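Local coordinates for beta-galactosidase (PDB 3TTY), which hydrolyses terminal beta-linked galactose from galactosides, as a TIM-barrel glycoside hydrolase with galactose bound in its pocket, at residues Pro94-Val99 and Ser118-Lys123; Lys162-Trp167 and Leu219-Phe224; Asp615-Ala620 and Leu630-His635; Lys436-Thr441 and Leu611-Gly616. One frame throughout, in Å; residues are numbered along the deposited sequence.

Contact 1 of 4, residues Pro94-Val99 and Ser118-Lys123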
loop_
_atom_site.group_PDB
_atom_site.type_symbol
_atom_site.label_atom_id
_atom_site.label_comp_id
_atom_site.label_asym_id
_atom_site.label_seq_id
_atom_site.Cartn_x
_atom_site.Cartn_y
_atom_site.Cartn_z
ATOM N N PRO A 94 -28.863 3.426 14.669
ATOM C CA PRO A 94 -27.767 3.208 13.721
ATOM C C PRO A 94 -27.797 4.166 12.512
ATOM O O PRO A 94 -26.761 4.302 11.857
ATOM C CB PRO A 94 -27.951 1.742 13.267
ATOM C CG PRO A 94 -28.907 1.131 14.205
ATOM C CD PRO A 94 -29.750 2.258 14.780
ATOM N N ASP A 95 -28.926 4.823 12.225
ATOM C CA ASP A 95 -28.968 5.811 11.127
ATOM C C ASP A 95 -27.994 6.955 11.401
ATOM O O ASP A 95 -27.669 7.753 10.537
ATOM C CB ASP A 95 -30.392 6.366 10.914
ATOM C CG ASP A 95 -30.844 7.280 12.047
ATOM O OD1 ASP A 95 -31.406 6.769 13.037
ATOM O OD2 ASP A 95 -30.637 8.505 11.946
ATOM N N VAL A 96 -27.510 7.015 12.624
ATOM C CA VAL A 96 -26.559 8.039 13.013
ATOM C C VAL A 96 -25.156 7.711 12.485
ATOM O O VAL A 96 -24.315 8.591 12.319
ATOM C CB VAL A 96 -26.605 8.200 14.541
ATOM C CG1 VAL A 96 -25.245 7.954 15.179
ATOM C CG2 VAL A 96 -27.214 9.546 14.903
ATOM N N LEU A 97 -24.942 6.443 12.146
ATOM C CA LEU A 97 -23.622 5.957 11.764
ATOM C C LEU A 97 -23.392 6.003 10.252
ATOM O O LEU A 97 -24.308 5.747 9.454
ATOM C CB LEU A 97 -23.438 4.531 12.265
ATOM C CG LEU A 97 -23.457 4.305 13.778
ATOM C CD1 LEU A 97 -23.639 2.823 14.083
ATOM C CD2 LEU A 97 -22.193 4.847 14.452
ATOM N N ARG A 98 -22.157 6.300 9.859
ATOM C CA ARG A 98 -21.828 6.431 8.443
ATOM C C ARG A 98 -21.589 5.086 7.758
ATOM O O ARG A 98 -21.372 4.062 8.416
ATOM C CB ARG A 98 -20.610 7.338 8.251
ATOM C CG ARG A 98 -20.916 8.798 8.481
ATOM C CD ARG A 98 -19.719 9.679 8.257
ATOM N NE ARG A 98 -20.025 11.059 8.631
ATOM C CZ ARG A 98 -19.123 12.037 8.679
ATOM N NH1 ARG A 98 -17.846 11.796 8.382
ATOM N NH2 ARG A 98 -19.491 13.253 9.048
ATOM N N VAL A 99 -21.682 5.106 6.433
ATOM C CA VAL A 99 -21.213 4.026 5.595
ATOM C C VAL A 99 -19.987 4.567 4.858
ATOM O O VAL A 99 -20.011 5.681 4.310
ATOM C CB VAL A 99 -22.317 3.558 4.644
ATOM C CG1 VAL A 99 -21.745 2.743 3.491
ATOM C CG2 VAL A 99 -23.323 2.742 5.421
ATOM N N SER A 118 -28.714 12.288 8.657
ATOM C CA SER A 118 -29.382 11.414 9.618
ATOM C C SER A 118 -30.511 12.114 10.377
ATOM O O SER A 118 -30.305 13.147 11.005
ATOM C CB SER A 118 -28.358 10.845 10.598
ATOM O OG SER A 118 -28.979 10.374 11.778
ATOM N N PRO A 119 -31.720 11.539 10.329
ATOM C CA PRO A 119 -32.832 12.164 11.050
ATOM C C PRO A 119 -32.595 12.157 12.562
ATOM O O PRO A 119 -32.968 13.099 13.265
ATOM C CB PRO A 119 -34.040 11.278 10.692
ATOM C CG PRO A 119 -33.614 10.478 9.503
ATOM C CD PRO A 119 -32.128 10.328 9.592
ATOM N N THR A 120 -31.987 11.099 13.071
ATOM C CA THR A 120 -31.724 11.035 14.502
ATOM C C THR A 120 -30.710 12.083 14.932
ATOM O O THR A 120 -30.955 12.850 15.856
ATOM C CB THR A 120 -31.269 9.652 14.931
ATOM O OG1 THR A 120 -32.353 8.742 14.733
ATOM C CG2 THR A 120 -30.853 9.661 16.401
ATOM N N TYR A 121 -29.586 12.135 14.234
ATOM C CA TYR A 121 -28.544 13.103 14.541
ATOM C C TYR A 121 -29.049 14.550 14.473
ATOM O O TYR A 121 -28.751 15.365 15.344
ATOM C CB TYR A 121 -27.360 12.919 13.598
ATOM C CG TYR A 121 -26.281 13.952 13.796
ATOM C CD1 TYR A 121 -25.464 13.919 14.908
ATOM C CD2 TYR A 121 -26.076 14.957 12.864
ATOM C CE1 TYR A 121 -24.473 14.853 15.093
ATOM C CE2 TYR A 121 -25.090 15.909 13.048
ATOM C CZ TYR A 121 -24.297 15.853 14.165
ATOM O OH TYR A 121 -23.313 16.793 14.358
ATOM N N ARG A 122 -29.795 14.877 13.426
ATOM C CA ARG A 122 -30.297 16.234 13.283
ATOM C C ARG A 122 -31.305 16.567 14.377
ATOM O O ARG A 122 -31.282 17.666 14.919
ATOM C CB ARG A 122 -30.882 16.471 11.895
ATOM C CG ARG A 122 -29.817 16.546 10.815
ATOM C CD ARG A 122 -30.295 17.372 9.643
ATOM N NE ARG A 122 -29.416 17.257 8.483
ATOM C CZ ARG A 122 -29.524 18.010 7.392
ATOM N NH1 ARG A 122 -30.478 18.937 7.330
ATOM N NH2 ARG A 122 -28.680 17.844 6.369
ATOM N N LYS A 123 -32.165 15.609 14.717
ATOM C CA LYS A 123 -33.120 15.785 15.818
ATOM C C LYS A 123 -32.433 16.102 17.151
ATOM O O LYS A 123 -32.736 17.105 17.789
ATOM C CB LYS A 123 -34.033 14.556 15.965
ATOM C CG LYS A 123 -35.006 14.622 17.129
ATOM C CD LYS A 123 -35.914 13.400 17.155
ATOM C CE LYS A 123 -36.745 13.344 18.435
ATOM N NZ LYS A 123 -37.614 12.110 18.498
#
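Ser-118 OG meets Asp-95 OD2 at 2.5 Å, on the anti side of the carboxylate and 28° out of its plane. Ser-118 OG also accepts from Tyr-121 N at 3.1 Å in a nearly straight bond (171°), so it both caps the helix and donates to the aspartate. Pro-119 starts the first turn, its CD resting 3.3 Å from Asp-95 OD2. Thr-120 grips the carboxylate twice: its N reaches OD2 of Asp-95 at 3.1 Å from the syn side, while its OG1, set beside its own backbone N (chi1 -66°), donates 2.8 Å to the syn lone pair of Asp-95 OD1. Replacing Asp-95 by an alanine would probably leave both hydroxyls and the amide of Thr-120 without this shared acceptor. At Tyr-121 the contact turns apolar, CB lying 3.6 Å from Val-96 CG2. Three donors on one carboxylate, around an N-capping serine, tie the 3-10 turn at 94-96 to the start of helix 119-135, beside the four-cysteine zinc site to which Cys-115 belongs.

Contact 2 of 4, residues Lys162-Trp167 and Leu219-Phe224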
loop_
_atom_site.group_PDB
_atom_site.type_symbol
_atom_site.label_atom_id
_atom_site.label_comp_id
_atom_site.label_asym_id
_atom_site.label_seq_id
_atom_site.Cartn_x
_atom_site.Cartn_y
_atom_site.Cartn_z
ATOM N N LYS A 162 -30.144 8.654 -1.151
ATOM C CA LYS A 162 -31.457 9.200 -1.487
ATOM C C LYS A 162 -31.448 10.723 -1.516
ATOM O O LYS A 162 -32.071 11.352 -2.372
ATOM C CB LYS A 162 -32.513 8.744 -0.492
ATOM C CG LYS A 162 -32.771 7.252 -0.457
ATOM C CD LYS A 162 -33.806 6.999 0.607
ATOM C CE LYS A 162 -33.957 5.540 0.961
ATOM N NZ LYS A 162 -34.778 5.466 2.213
ATOM N N GLN A 163 -30.752 11.320 -0.565
ATOM C CA GLN A 163 -30.752 12.770 -0.482
ATOM C C GLN A 163 -29.886 13.352 -1.606
ATOM O O GLN A 163 -30.180 14.422 -2.128
ATOM C CB GLN A 163 -30.326 13.230 0.915
ATOM C CG GLN A 163 -30.464 14.717 1.157
ATOM C CD GLN A 163 -31.873 15.261 0.883
ATOM O OE1 GLN A 163 -32.892 14.568 1.064
ATOM N NE2 GLN A 163 -31.929 16.519 0.454
ATOM N N PHE A 164 -28.845 12.626 -2.006
ATOM C CA PHE A 164 -28.080 12.978 -3.202
ATOM C C PHE A 164 -29.002 13.202 -4.416
ATOM O O PHE A 164 -28.826 14.149 -5.188
ATOM C CB PHE A 164 -27.064 11.877 -3.527
ATOM C CG PHE A 164 -26.107 12.226 -4.647
ATOM C CD1 PHE A 164 -25.571 13.508 -4.760
ATOM C CD2 PHE A 164 -25.712 11.259 -5.564
ATOM C CE1 PHE A 164 -24.669 13.823 -5.783
ATOM C CE2 PHE A 164 -24.812 11.562 -6.578
ATOM C CZ PHE A 164 -24.289 12.842 -6.694
ATOM N N ARG A 165 -29.987 12.325 -4.569
ATOM C CA ARG A 165 -30.895 12.402 -5.708
ATOM C C ARG A 165 -31.758 13.649 -5.629
ATOM O O ARG A 165 -32.017 14.282 -6.651
ATOM C CB ARG A 165 -31.760 11.137 -5.814
ATOM C CG ARG A 165 -30.922 9.888 -5.966
ATOM C CD ARG A 165 -31.750 8.617 -5.954
ATOM N NE ARG A 165 -30.906 7.436 -6.089
ATOM C CZ ARG A 165 -30.906 6.417 -5.239
ATOM N NH1 ARG A 165 -31.715 6.435 -4.194
ATOM N NH2 ARG A 165 -30.100 5.373 -5.437
ATOM N N VAL A 166 -32.197 13.991 -4.417
ATOM C CA VAL A 166 -33.017 15.183 -4.210
ATOM C C VAL A 166 -32.177 16.397 -4.565
ATOM O O VAL A 166 -32.634 17.314 -5.238
ATOM C CB VAL A 166 -33.503 15.279 -2.738
ATOM C CG1 VAL A 166 -34.230 16.601 -2.481
ATOM C CG2 VAL A 166 -34.408 14.075 -2.380
ATOM N N TRP A 167 -30.925 16.378 -4.123
ATOM C CA TRP A 167 -29.996 17.479 -4.364
ATOM C C TRP A 167 -29.706 17.670 -5.863
ATOM O O TRP A 167 -29.432 18.779 -6.324
ATOM C CB TRP A 167 -28.709 17.215 -3.581
ATOM C CG TRP A 167 -27.650 18.278 -3.670
ATOM C CD1 TRP A 167 -27.434 19.301 -2.792
ATOM C CD2 TRP A 167 -26.652 18.399 -4.676
ATOM N NE1 TRP A 167 -26.356 20.050 -3.191
ATOM C CE2 TRP A 167 -25.858 19.519 -4.348
ATOM C CE3 TRP A 167 -26.339 17.663 -5.822
ATOM C CZ2 TRP A 167 -24.782 19.927 -5.133
ATOM C CZ3 TRP A 167 -25.277 18.075 -6.602
ATOM C CH2 TRP A 167 -24.512 19.197 -6.256
ATOM N N LEU A 219 -17.663 14.830 -8.561
ATOM C CA LEU A 219 -17.600 16.250 -8.250
ATOM C C LEU A 219 -18.859 16.711 -7.518
ATOM O O LEU A 219 -18.768 17.333 -6.467
ATOM C CB LEU A 219 -17.400 17.058 -9.532
ATOM C CG LEU A 219 -17.292 18.581 -9.426
ATOM C CD1 LEU A 219 -16.278 18.974 -8.375
ATOM C CD2 LEU A 219 -16.934 19.195 -10.795
ATOM N N ASP A 220 -20.027 16.400 -8.084
ATOM C CA ASP A 220 -21.308 16.717 -7.459
ATOM C C ASP A 220 -21.517 16.074 -6.105
ATOM O O ASP A 220 -22.155 16.656 -5.244
ATOM C CB ASP A 220 -22.491 16.355 -8.368
ATOM C CG ASP A 220 -22.707 17.377 -9.470
ATOM O OD1 ASP A 220 -23.490 17.090 -10.399
ATOM O OD2 ASP A 220 -22.067 18.453 -9.422
ATOM N N TYR A 221 -21.006 14.868 -5.911
ATOM C CA TYR A 221 -21.218 14.224 -4.624
ATOM C C TYR A 221 -20.426 14.946 -3.521
ATOM O O TYR A 221 -20.910 15.122 -2.392
ATOM C CB TYR A 221 -20.874 12.735 -4.690
ATOM C CG TYR A 221 -21.483 11.963 -3.548
ATOM C CD1 TYR A 221 -22.835 11.605 -3.566
ATOM C CD2 TYR A 221 -20.714 11.598 -2.442
ATOM C CE1 TYR A 221 -23.401 10.899 -2.511
ATOM C CE2 TYR A 221 -21.268 10.892 -1.391
ATOM C CZ TYR A 221 -22.609 10.554 -1.428
ATOM O OH TYR A 221 -23.149 9.866 -0.380
ATOM N N ARG A 222 -19.217 15.386 -3.863
ATOM C CA ARG A 222 -18.418 16.167 -2.934
ATOM C C ARG A 222 -19.093 17.508 -2.619
ATOM O O ARG A 222 -19.124 17.929 -1.459
ATOM C CB ARG A 222 -16.982 16.330 -3.454
ATOM C CG ARG A 222 -16.156 15.054 -3.314
ATOM C CD ARG A 222 -15.042 14.929 -4.348
ATOM N NE ARG A 222 -14.238 13.721 -4.127
ATOM C CZ ARG A 222 -14.616 12.489 -4.478
ATOM N NH1 ARG A 222 -15.787 12.293 -5.075
ATOM N NH2 ARG A 222 -13.828 11.448 -4.227
ATOM N N ARG A 223 -19.671 18.166 -3.626
ATOM C CA ARG A 223 -20.457 19.370 -3.342
ATOM C C ARG A 223 -21.562 19.033 -2.340
ATOM O O ARG A 223 -21.768 19.739 -1.360
ATOM C CB ARG A 223 -21.084 19.948 -4.611
ATOM C CG ARG A 223 -20.111 20.386 -5.667
ATOM C CD ARG A 223 -20.824 20.845 -6.935
ATOM N NE ARG A 223 -19.984 21.760 -7.711
ATOM C CZ ARG A 223 -19.757 21.674 -9.017
ATOM N NH1 ARG A 223 -20.313 20.704 -9.737
ATOM N NH2 ARG A 223 -18.961 22.568 -9.607
ATOM N N PHE A 224 -22.260 17.935 -2.609
ATOM C CA PHE A 224 -23.422 17.509 -1.840
ATOM C C PHE A 224 -23.074 17.198 -0.384
ATOM O O PHE A 224 -23.730 17.678 0.553
ATOM C CB PHE A 224 -24.050 16.289 -2.537
ATOM C CG PHE A 224 -25.000 15.512 -1.677
ATOM C CD1 PHE A 224 -26.173 16.090 -1.216
ATOM C CD2 PHE A 224 -24.728 14.201 -1.344
ATOM C CE1 PHE A 224 -27.054 15.373 -0.413
ATOM C CE2 PHE A 224 -25.595 13.477 -0.539
ATOM C CZ PHE A 224 -26.764 14.065 -0.072
#
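Phe-164, Trp-167 and Phe-224 hold CG roughly anti to the backbone N (for Phe-224 chi1 is 164°), and these torsions carry their rings in between two helices. The axes of segments 162-167 and 219-224 approach to 10.4 Å and run at 101° to each other. Tyr-221, also with CG opposite its N, brings its CD1 edge over the centre of the Phe-164 face. With centroids 4.7 Å apart and planes nearly perpendicular at 82°, this is a T-shaped pair. Phe-224 wedges between Phe-164 and Trp-167. One face of its ring receives CA of Phe-164, a CH-pi contact of 3.7 Å to the centroid, and Phe-224 CZ comes within 3.2 Å of Phe-164 N. CB of Phe-224 lies over the face of the five-membered ring of Trp-167, 4.1 Å from its centroid. The far end of the indole lies against the other helix, CZ2 of Trp-167 being 3.7 Å from Arg-223 CB and its CZ3 3.7 Å from Asp-220 CB. Within that helix a salt bridge joins NH1 of Arg-223 to OD2 of Asp-220 at 2.9 Å, while Asp-220 OD1 is hydrogen-bonded by Tyr-172 OH. The aromatic cluster packs helix 158-172 across helix 215-243. Tyr-221 OH is hydrogen-bonded to the carbonyl of zinc ligand Cys-155, Trp-167 NE1 donates to Asp-227, and Arg-223 forms a salt bridge with Glu-406 of helix 405-413 and a hydrogen bond to the carbonyl of Glu-493.

Contact 3 of 4, residues Asp615-Ala620 and Leu630-His635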
loop_
_atom_site.group_PDB
_atom_site.type_symbol
_atom_site.label_atom_id
_atom_site.label_comp_id
_atom_site.label_asym_id
_atom_site.label_seq_id
_atom_site.Cartn_x
_atom_site.Cartn_y
_atom_site.Cartn_z
ATOM N N ASP A 615 17.018 35.464 4.234
ATOM C CA ASP A 615 16.212 34.277 3.998
ATOM C C ASP A 615 15.668 33.745 5.315
ATOM O O ASP A 615 16.406 33.607 6.289
ATOM C CB ASP A 615 17.025 33.184 3.292
ATOM C CG ASP A 615 17.426 33.569 1.875
ATOM O OD1 ASP A 615 16.943 34.616 1.380
ATOM O OD2 ASP A 615 18.218 32.820 1.254
ATOM N N GLY A 616 14.373 33.453 5.340
ATOM C CA GLY A 616 13.756 32.861 6.508
ATOM C C GLY A 616 13.269 33.883 7.510
ATOM O O GLY A 616 12.805 33.528 8.583
ATOM N N VAL A 617 13.391 35.158 7.168
ATOM C CA VAL A 617 12.856 36.202 8.021
ATOM C C VAL A 617 11.590 36.723 7.367
ATOM O O VAL A 617 11.631 37.526 6.435
ATOM C CB VAL A 617 13.859 37.352 8.246
ATOM C CG1 VAL A 617 13.195 38.499 9.022
ATOM C CG2 VAL A 617 15.095 36.836 8.970
ATOM N N GLU A 618 10.459 36.249 7.859
ATOM C CA GLU A 618 9.187 36.568 7.250
ATOM C C GLU A 618 8.676 37.926 7.705
ATOM O O GLU A 618 8.714 38.259 8.894
ATOM C CB GLU A 618 8.175 35.479 7.585
ATOM C CG GLU A 618 6.753 35.806 7.182
ATOM C CD GLU A 618 5.783 34.755 7.662
ATOM O OE1 GLU A 618 6.232 33.792 8.320
ATOM O OE2 GLU A 618 4.574 34.902 7.398
ATOM N N VAL A 619 8.204 38.721 6.754
ATOM C CA VAL A 619 7.552 39.965 7.107
ATOM C C VAL A 619 6.134 40.039 6.540
ATOM O O VAL A 619 5.916 39.785 5.357
ATOM C CB VAL A 619 8.365 41.177 6.637
ATOM C CG1 VAL A 619 7.723 42.459 7.142
ATOM C CG2 VAL A 619 9.805 41.064 7.119
ATOM N N ALA A 620 5.176 40.393 7.387
ATOM C CA ALA A 620 3.798 40.536 6.949
ATOM C C ALA A 620 3.168 41.726 7.646
ATOM O O ALA A 620 3.610 42.131 8.718
ATOM C CB ALA A 620 3.012 39.264 7.233
ATOM N N LEU A 630 4.178 45.896 11.183
ATOM C CA LEU A 630 5.007 44.929 10.470
ATOM C C LEU A 630 5.405 43.807 11.409
ATOM O O LEU A 630 6.171 44.024 12.356
ATOM C CB LEU A 630 6.269 45.568 9.897
ATOM C CG LEU A 630 6.131 46.624 8.810
ATOM C CD1 LEU A 630 7.477 46.773 8.092
ATOM C CD2 LEU A 630 5.047 46.239 7.845
ATOM N N PHE A 631 4.882 42.616 11.144
ATOM C CA PHE A 631 5.254 41.435 11.896
ATOM C C PHE A 631 6.527 40.849 11.307
ATOM O O PHE A 631 6.537 40.372 10.171
ATOM C CB PHE A 631 4.110 40.414 11.886
ATOM C CG PHE A 631 2.896 40.864 12.663
ATOM C CD1 PHE A 631 2.617 40.333 13.917
ATOM C CD2 PHE A 631 2.043 41.826 12.145
ATOM C CE1 PHE A 631 1.516 40.757 14.640
ATOM C CE2 PHE A 631 0.931 42.249 12.859
ATOM C CZ PHE A 631 0.667 41.714 14.114
ATOM N N VAL A 632 7.611 40.905 12.073
ATOM C CA VAL A 632 8.882 40.367 11.619
ATOM C C VAL A 632 9.177 39.095 12.378
ATOM O O VAL A 632 9.174 39.078 13.608
ATOM C CB VAL A 632 10.035 41.343 11.835
ATOM C CG1 VAL A 632 11.308 40.790 11.208
ATOM C CG2 VAL A 632 9.685 42.697 11.253
ATOM N N MET A 633 9.429 38.023 11.635
ATOM C CA MET A 633 9.496 36.701 12.227
ATOM C C MET A 633 10.680 35.945 11.682
ATOM O O MET A 633 10.747 35.633 10.497
ATOM C CB MET A 633 8.178 35.971 12.005
ATOM C CG MET A 633 7.022 36.751 12.650
ATOM S SD MET A 633 5.379 36.374 12.055
ATOM C CE MET A 633 5.458 36.961 10.357
ATOM N N ASN A 634 11.630 35.672 12.563
ATOM C CA ASN A 634 12.854 35.004 12.172
ATOM C C ASN A 634 12.752 33.516 12.403
ATOM O O ASN A 634 12.868 33.066 13.531
ATOM C CB ASN A 634 14.036 35.561 12.964
ATOM C CG ASN A 634 15.344 34.919 12.571
ATOM O OD1 ASN A 634 15.413 34.172 11.587
ATOM N ND2 ASN A 634 16.399 35.206 13.333
ATOM N N HIS A 635 12.548 32.755 11.334
ATOM C CA HIS A 635 12.452 31.302 11.433
ATOM C C HIS A 635 13.807 30.599 11.583
ATOM O O HIS A 635 13.861 29.409 11.912
ATOM C CB HIS A 635 11.691 30.740 10.225
ATOM C CG HIS A 635 10.291 31.266 10.097
ATOM N ND1 HIS A 635 9.246 30.783 10.853
ATOM C CD2 HIS A 635 9.766 32.226 9.300
ATOM C CE1 HIS A 635 8.138 31.427 10.532
ATOM N NE2 HIS A 635 8.425 32.308 9.591
#
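His-635 NE2 donates to Glu-618 OE1 at 2.9 Å in a nearly straight bond (167°). The oxygen lies in the imidazole plane, and ring and carboxylate are nearly coplanar, 23° apart. The glutamate reaches this position through an extended chain with CG opposite its backbone N (chi1 171°). Its carboxylate is also held by helix 326-336 and the residue after it, OE1 by Gln-333 and OE2 by His-337. A leucine in place of Glu-618 would probably leave NE2 of His-635 and the donors of Gln-333 and His-337 without their carboxylate acceptors. The backbone ladder begins beside this pair, His-635 N to Gly-616 O at 2.9 Å. Two bonds join Glu-618 and Met-633, with Glu-618 N to Met-633 O at 2.7 Å. Two more join Ala-620 and Phe-631. Alternation of these hydrogen-bonded pairs with the non-hydrogen-bonded pairs Val-617 with Asn-634 and Val-619 with Val-632 marks antiparallel pairing; strands 617-624 and 627-634, consecutive and joined by a short turn, form a beta hairpin at one side of the five-stranded C-terminal sheet. On the face of Glu-618, the bent end of Met-633 lays CE 3.5 Å from Glu-618 CD. The other face is apolar along its middle, Val-617 CG1 meeting Val-632 CG1 at 3.7 Å. Farther along, Val-617 CG2 sits 3.7 Å from Asn-634 OD1, itself hydrogen-bonded to Asn-636, while Asn-634 ND2 donates to the carbonyls of Glu-638 and Pro-665.

Contact 4 of 4, residues Lys436-Thr441 and Leu611-Gly616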
loop_
_atom_site.group_PDB
_atom_site.type_symbol
_atom_site.label_atom_id
_atom_site.label_comp_id
_atom_site.label_asym_id
_atom_site.label_seq_id
_atom_site.Cartn_x
_atom_site.Cartn_y
_atom_site.Cartn_z
ATOM N N LYS A 436 8.839 35.052 -0.028
ATOM C CA LYS A 436 10.279 35.273 0.063
ATOM C C LYS A 436 10.705 36.716 -0.170
ATOM O O LYS A 436 11.841 37.084 0.124
ATOM C CB LYS A 436 11.018 34.368 -0.914
ATOM C CG LYS A 436 11.049 32.916 -0.503
ATOM C CD LYS A 436 11.627 32.065 -1.628
ATOM C CE LYS A 436 11.694 30.600 -1.222
ATOM N NZ LYS A 436 11.987 29.705 -2.387
ATOM N N GLN A 437 9.800 37.527 -0.702
ATOM C CA GLN A 437 10.126 38.907 -1.010
ATOM C C GLN A 437 9.332 39.850 -0.124
ATOM O O GLN A 437 9.390 41.064 -0.294
ATOM C CB GLN A 437 9.896 39.212 -2.500
ATOM C CG GLN A 437 10.711 38.298 -3.416
ATOM C CD GLN A 437 10.447 38.539 -4.898
ATOM O OE1 GLN A 437 10.022 39.624 -5.295
ATOM N NE2 GLN A 437 10.703 37.526 -5.719
ATOM N N ASN A 438 8.610 39.282 0.839
ATOM C CA ASN A 438 7.810 40.079 1.758
ATOM C C ASN A 438 6.801 40.954 1.004
ATOM O O ASN A 438 6.511 42.086 1.402
ATOM C CB ASN A 438 8.706 40.931 2.673
ATOM C CG ASN A 438 9.714 40.093 3.463
ATOM O OD1 ASN A 438 9.405 38.992 3.927
ATOM N ND2 ASN A 438 10.926 40.611 3.609
ATOM N N ILE A 439 6.276 40.426 -0.095
ATOM C CA ILE A 439 5.219 41.118 -0.820
ATOM C C ILE A 439 3.923 40.741 -0.144
ATOM O O ILE A 439 3.574 39.565 -0.082
ATOM C CB ILE A 439 5.137 40.689 -2.308
ATOM C CG1 ILE A 439 6.495 40.825 -3.014
ATOM C CG2 ILE A 439 4.068 41.496 -3.033
ATOM C CD1 ILE A 439 6.826 42.238 -3.430
ATOM N N GLN A 440 3.218 41.734 0.381
ATOM C CA GLN A 440 1.966 41.487 1.075
ATOM C C GLN A 440 0.956 40.893 0.100
ATOM O O GLN A 440 0.713 41.450 -0.970
ATOM C CB GLN A 440 1.435 42.785 1.665
ATOM C CG GLN A 440 0.141 42.626 2.443
ATOM C CD GLN A 440 0.325 41.869 3.754
ATOM O OE1 GLN A 440 1.456 41.662 4.225
ATOM N NE2 GLN A 440 -0.793 41.444 4.347
ATOM N N THR A 441 0.372 39.759 0.469
ATOM C CA THR A 441 -0.498 39.030 -0.440
ATOM C C THR A 441 -1.721 38.462 0.279
ATOM O O THR A 441 -1.649 38.079 1.451
ATOM C CB THR A 441 0.260 37.860 -1.084
ATOM O OG1 THR A 441 0.685 36.976 -0.048
ATOM C CG2 THR A 441 1.489 38.343 -1.804
ATOM N N LEU A 611 9.568 45.026 3.438
ATOM C CA LEU A 611 10.888 45.178 4.017
ATOM C C LEU A 611 11.782 44.215 3.258
ATOM O O LEU A 611 11.305 43.196 2.757
ATOM C CB LEU A 611 10.842 44.747 5.479
ATOM C CG LEU A 611 11.424 45.603 6.598
ATOM C CD1 LEU A 611 11.136 47.089 6.411
ATOM C CD2 LEU A 611 10.873 45.103 7.918
ATOM N N ASN A 612 13.069 44.531 3.155
ATOM C CA ASN A 612 14.043 43.563 2.668
ATOM C C ASN A 612 14.678 42.862 3.853
ATOM O O ASN A 612 15.164 43.523 4.765
ATOM C CB ASN A 612 15.112 44.236 1.806
ATOM C CG ASN A 612 14.573 44.672 0.460
ATOM O OD1 ASN A 612 14.417 43.856 -0.449
ATOM N ND2 ASN A 612 14.270 45.961 0.329
ATOM N N THR A 613 14.659 41.532 3.852
ATOM C CA THR A 613 15.188 40.764 4.975
ATOM C C THR A 613 15.896 39.514 4.496
ATOM O O THR A 613 15.702 39.079 3.369
ATOM C CB THR A 613 14.080 40.334 5.964
ATOM O OG1 THR A 613 13.147 39.485 5.290
ATOM C CG2 THR A 613 13.354 41.543 6.548
ATOM N N PRO A 614 16.732 38.931 5.362
ATOM C CA PRO A 614 17.464 37.706 5.040
ATOM C C PRO A 614 16.515 36.543 4.827
ATOM O O PRO A 614 15.347 36.631 5.205
ATOM C CB PRO A 614 18.315 37.467 6.294
ATOM C CG PRO A 614 18.444 38.807 6.929
ATOM C CD PRO A 614 17.135 39.491 6.662
ATOM N N ASP A 615 17.018 35.464 4.234
ATOM C CA ASP A 615 16.212 34.277 3.998
ATOM C C ASP A 615 15.668 33.745 5.315
ATOM O O ASP A 615 16.406 33.607 6.289
ATOM C CB ASP A 615 17.025 33.184 3.292
ATOM C CG ASP A 615 17.426 33.569 1.875
ATOM O OD1 ASP A 615 16.943 34.616 1.380
ATOM O OD2 ASP A 615 18.218 32.820 1.254
ATOM N N GLY A 616 14.373 33.453 5.340
ATOM C CA GLY A 616 13.756 32.861 6.508
ATOM C C GLY A 616 13.269 33.883 7.510
ATOM O O GLY A 616 12.805 33.528 8.583
HETATM O O HOH W 1 13.349 37.654 2.452
HETATM O O HOH W 2 14.194 35.417 0.643
HETATM O O HOH W 3 12.294 41.507 -0.590
#
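Asn-438 supplies both direct hydrogen bonds to residues 611-616, and both come from ND2. One runs from Asn-438 ND2 to Leu-611 O at 2.7 Å with an angle of 169° at the hydrogen; the acceptor lies in the amide plane, although the donor sits 45° above the carbonyl plane. The other goes to Thr-613 OG1 at 3.0 Å and is nearly as straight, again close to the amide plane. Two acceptors in the plane of one NH2 group should fix the rotation of the amide, whose OD1 has a further partner on strand 617-624. Thr-613 OG1 in turn is hydrogen-bonded to Val-617 O. Asn-438, with positive phi, is the C-prime residue of a Schellman motif that closes helix 423-435, with Ile-439 N bonded to Leu-434 O and Asn-438 N to Tyr-435 O. This turn sets the direction of CB, and CG, opposite the carbonyl carbon (chi1 -57°), turns ND2 to Leu-611 and Thr-613. Water-mediated bonds form a second group. Lys-436 O is met by two waters, one 2.9 Å from Thr-613 O and the other 3.0 Å from Asp-615 OD1, while a third links Gln-437 O with Asn-612 OD1. The contact between the segments is polar; Leu-611 and Thr-613 pack instead on Phe-642 of strand 640-643.

How the contacts relate
Contacts 3 and 4 form one junction: their centres are 7 Å apart, they share Asp-615 and Gly-616, and Asn-438 OD1 probably accepts from Val-619 N at 3.1 Å, while Val-619 CG2 packs 3.6 Å from Thr-613 CG2. Contacts 1 and 2 lie on the opposite side of the chain's centre, with centres about 17 Å apart and nearest atoms about 6 Å apart. They do not touch, yet both flank the zinc site, since the side chains of Ser-118 and Tyr-221 are each about 6 Å from the metal. The side chain of Tyr-121 is about 14 Å from a bound galactose. Between the two groups, centres are 44 to 49 Å apart.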